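Local coordinates for D-alanyl-D-alanine carboxypeptidase (Streptococcus pneumoniae R6, PDB 1XP4), which probably trims the terminal D-alanine from the peptide stems of cell-wall precursors, as a serine-type D-Ala-D-Ala carboxypeptidase that regulates peptidoglycan synthesis, at residues E114-S119 with V124-A129. Residues are numbered along the deposited sequence; the frame is centred on the assembly and turned at random.
Sequences EKIAGS and VDMMRA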
ATOM      1  N   GLU A 114       7.283  18.197 -10.232  1.00 13.05           N
ATOM      2  CA  GLU A 114       8.138  19.336 -10.555  1.00 12.94           C
ATOM      3  C   GLU A 114       8.318  20.197  -9.317  1.00 13.72           C
ATOM      4  O   GLU A 114       9.375  20.785  -9.102  1.00 14.12           O
ATOM      5  CB  GLU A 114       7.526  20.186 -11.664  1.00 11.61           C
ATOM      6  CG  GLU A 114       7.376  19.477 -12.984  1.00 13.32           C
ATOM      7  CD  GLU A 114       7.131  20.450 -14.118  1.00 16.54           C
ATOM      8  OE1 GLU A 114       6.421  21.456 -13.892  1.00 16.09           O
ATOM      9  OE2 GLU A 114       7.645  20.207 -15.232  1.00 17.98           O
ATOM     10  N   LYS A 115       7.273  20.269  -8.502  1.00 12.49           N
ATOM     11  CA  LYS A 115       7.321  21.044  -7.279  1.00 12.13           C
ATOM     12  C   LYS A 115       8.312  20.443  -6.292  1.00 14.49           C
ATOM     13  O   LYS A 115       9.024  21.171  -5.600  1.00 16.63           O
ATOM     14  CB  LYS A 115       5.944  21.082  -6.627  1.00 13.30           C
ATOM     15  CG  LYS A 115       5.870  21.931  -5.371  1.00 10.72           C
ATOM     16  CD  LYS A 115       6.146  23.389  -5.703  1.00 11.67           C
ATOM     17  CE  LYS A 115       5.808  24.304  -4.542  1.00 11.36           C
ATOM     18  NZ  LYS A 115       6.158  25.715  -4.842  1.00  9.67           N
ATOM     19  N   ILE A 116       8.363  19.114  -6.230  1.00 14.14           N
ATOM     20  CA  ILE A 116       9.254  18.444  -5.288  1.00 13.89           C
ATOM     21  C   ILE A 116      10.688  18.232  -5.764  1.00 14.89           C
ATOM     22  O   ILE A 116      11.615  18.284  -4.955  1.00 15.91           O
ATOM     23  CB  ILE A 116       8.665  17.068  -4.841  1.00 13.73           C
ATOM     24  CG1 ILE A 116       7.317  17.281  -4.145  1.00 10.92           C
ATOM     25  CG2 ILE A 116       9.618  16.360  -3.866  1.00 11.11           C
ATOM     26  CD1 ILE A 116       6.674  16.010  -3.623  1.00  5.70           C
ATOM     27  N   ALA A 117      10.885  18.003  -7.058  1.00 15.46           N
ATOM     28  CA  ALA A 117      12.232  17.758  -7.574  1.00 16.31           C
ATOM     29  C   ALA A 117      12.701  18.694  -8.687  1.00 18.74           C
ATOM     30  O   ALA A 117      13.808  18.530  -9.216  1.00 20.60           O
ATOM     31  CB  ALA A 117      12.346  16.307  -8.043  1.00 16.64           C
ATOM     32  N   GLY A 118      11.871  19.669  -9.047  1.00 18.91           N
ATOM     33  CA  GLY A 118      12.250  20.603 -10.090  1.00 16.55           C
ATOM     34  C   GLY A 118      11.801  20.137 -11.453  1.00 15.97           C
ATOM     35  O   GLY A 118      11.315  20.919 -12.267  1.00 19.31           O
ATOM     36  N   SER A 119      11.962  18.849 -11.709  1.00 15.43           N
ATOM     37  CA  SER A 119      11.558  18.286 -12.993  1.00 15.15           C
ATOM     38  C   SER A 119      11.048  16.859 -12.808  1.00 13.34           C
ATOM     39  O   SER A 119      11.366  16.194 -11.823  1.00 14.00           O
ATOM     40  CB  SER A 119      12.741  18.283 -13.965  1.00 13.50           C
ATOM     41  OG  SER A 119      13.759  17.394 -13.536  1.00 12.04           O
ATOM     42  N   VAL A 124      11.722  11.160 -11.123  1.00 10.59           N
ATOM     43  CA  VAL A 124      11.821   9.753 -11.495  1.00 11.55           C
ATOM     44  C   VAL A 124      13.051   9.101 -10.853  1.00 13.63           C
ATOM     45  O   VAL A 124      12.990   7.962 -10.379  1.00 13.36           O
ATOM     46  CB  VAL A 124      11.894   9.558 -13.030  1.00 10.59           C
ATOM     47  CG1 VAL A 124      12.216   8.096 -13.350  1.00  9.79           C
ATOM     48  CG2 VAL A 124      10.558   9.959 -13.680  1.00  7.81           C
ATOM     49  N   ASP A 125      14.167   9.822 -10.833  1.00 14.11           N
ATOM     50  CA  ASP A 125      15.364   9.281 -10.226  1.00 14.82           C
ATOM     51  C   ASP A 125      15.077   9.054  -8.752  1.00 17.46           C
ATOM     52  O   ASP A 125      15.599   8.119  -8.138  1.00 17.43           O
ATOM     53  CB  ASP A 125      16.539  10.240 -10.403  1.00 17.45           C
ATOM     54  CG  ASP A 125      16.979  10.366 -11.856  1.00 20.55           C
ATOM     55  OD1 ASP A 125      16.919   9.357 -12.596  1.00 19.78           O
ATOM     56  OD2 ASP A 125      17.399  11.472 -12.255  1.00 24.32           O
HETATM   57  N   MSE A 126      14.236   9.908  -8.181  1.00 17.99           N
HETATM   58  CA  MSE A 126      13.881   9.764  -6.782  1.00 18.85           C
HETATM   59  C   MSE A 126      13.049   8.503  -6.600  1.00 21.14           C
HETATM   60  O   MSE A 126      13.261   7.745  -5.648  1.00 23.73           O
HETATM   61  CB  MSE A 126      13.097  10.985  -6.288  1.00 20.52           C
HETATM   62  CG  MSE A 126      13.963  12.183  -5.935  1.00 21.46           C
HETATM   63 SE   MSE A 126      12.969  13.738  -5.356  1.00 29.50          SE
HETATM   64  CE  MSE A 126      12.049  12.966  -3.847  1.00 25.50           C
HETATM   65  N   MSE A 127      12.103   8.260  -7.503  1.00 20.54           N
HETATM   66  CA  MSE A 127      11.293   7.064  -7.351  1.00 20.61           C
HETATM   67  C   MSE A 127      12.089   5.802  -7.674  1.00 19.53           C
HETATM   68  O   MSE A 127      11.777   4.715  -7.174  1.00 20.20           O
HETATM   69  CB  MSE A 127       9.979   7.155  -8.163  1.00 20.50           C
HETATM   70  CG  MSE A 127      10.010   7.960  -9.448  1.00 21.08           C
HETATM   71 SE   MSE A 127       8.231   8.523 -10.094  1.00 22.14          SE
HETATM   72  CE  MSE A 127       7.336   6.810 -10.184  1.00 22.58           C
ATOM     73  N   ARG A 128      13.135   5.937  -8.484  1.00 16.96           N
ATOM     74  CA  ARG A 128      13.967   4.780  -8.799  1.00 14.48           C
ATOM     75  C   ARG A 128      14.768   4.425  -7.552  1.00 13.35           C
ATOM     76  O   ARG A 128      14.991   3.253  -7.251  1.00 13.13           O
ATOM     77  CB  ARG A 128      14.933   5.085  -9.945  1.00 10.66           C
ATOM     78  CG  ARG A 128      14.268   5.220 -11.285  1.00 15.40           C
ATOM     79  CD  ARG A 128      15.263   5.484 -12.397  1.00 15.35           C
ATOM     80  NE  ARG A 128      14.595   5.546 -13.695  1.00 19.83           N
ATOM     81  CZ  ARG A 128      15.227   5.707 -14.854  1.00 20.53           C
ATOM     82  NH1 ARG A 128      16.547   5.823 -14.874  1.00 20.87           N
ATOM     83  NH2 ARG A 128      14.542   5.754 -15.994  1.00 18.67           N
ATOM     84  N   ALA A 129      15.194   5.452  -6.830  1.00 12.26           N
ATOM     85  CA  ALA A 129      15.985   5.252  -5.631  1.00 14.09           C
ATOM     86  C   ALA A 129      15.132   4.660  -4.535  1.00 16.97           C
ATOM     87  O   ALA A 129      15.534   3.696  -3.877  1.00 18.93           O
ATOM     88  CB  ALA A 129      16.582   6.564  -5.174  1.00 11.35           C
TER
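Met126, present as selenomethionine, reaches from its helix to the end of the preceding one, meeting Ala117 and Ile116. From CB, which already points across the contact, the chain runs out extended through CG to SE (chi2 178°), and this straight reach lets one flexible side chain bridge backbones whose nearest CA atoms, those of Ala117 and Met126, lie 8.2 Å apart. SE arrives against the methyl of Ala117, 3.8 Å from its CB. There the chain bends (chi3 59°), bringing CE within 4.2 Å of Ile116 CG2; the two side chains cross at about a right angle. In Ile116 that methyl stands anti to the backbone N, while CG1 lies beside the N. Small Ala117 presents only a methyl, so the thioether position of Met126 can lie against it, and branched Ile116 also packs on Phe123 and on Val51 and Ala54 of helix 44-57, whose Leu50 touches Met126. The contact is purely apolar and modest, burying 112 Å² in all. The connection is short: Gly118 has positive phi (91°), where a CB would be jammed against the carbonyl O of Ala117, and Ser119 N-caps helix 120-133, its OG also hydrogen-bonded to Asp122 OD2. This is apolar packing between consecutive helices, 106-117 and 120-133, in the helical part of the penicillin-binding, beta-lactamase-like domain, away from the active site.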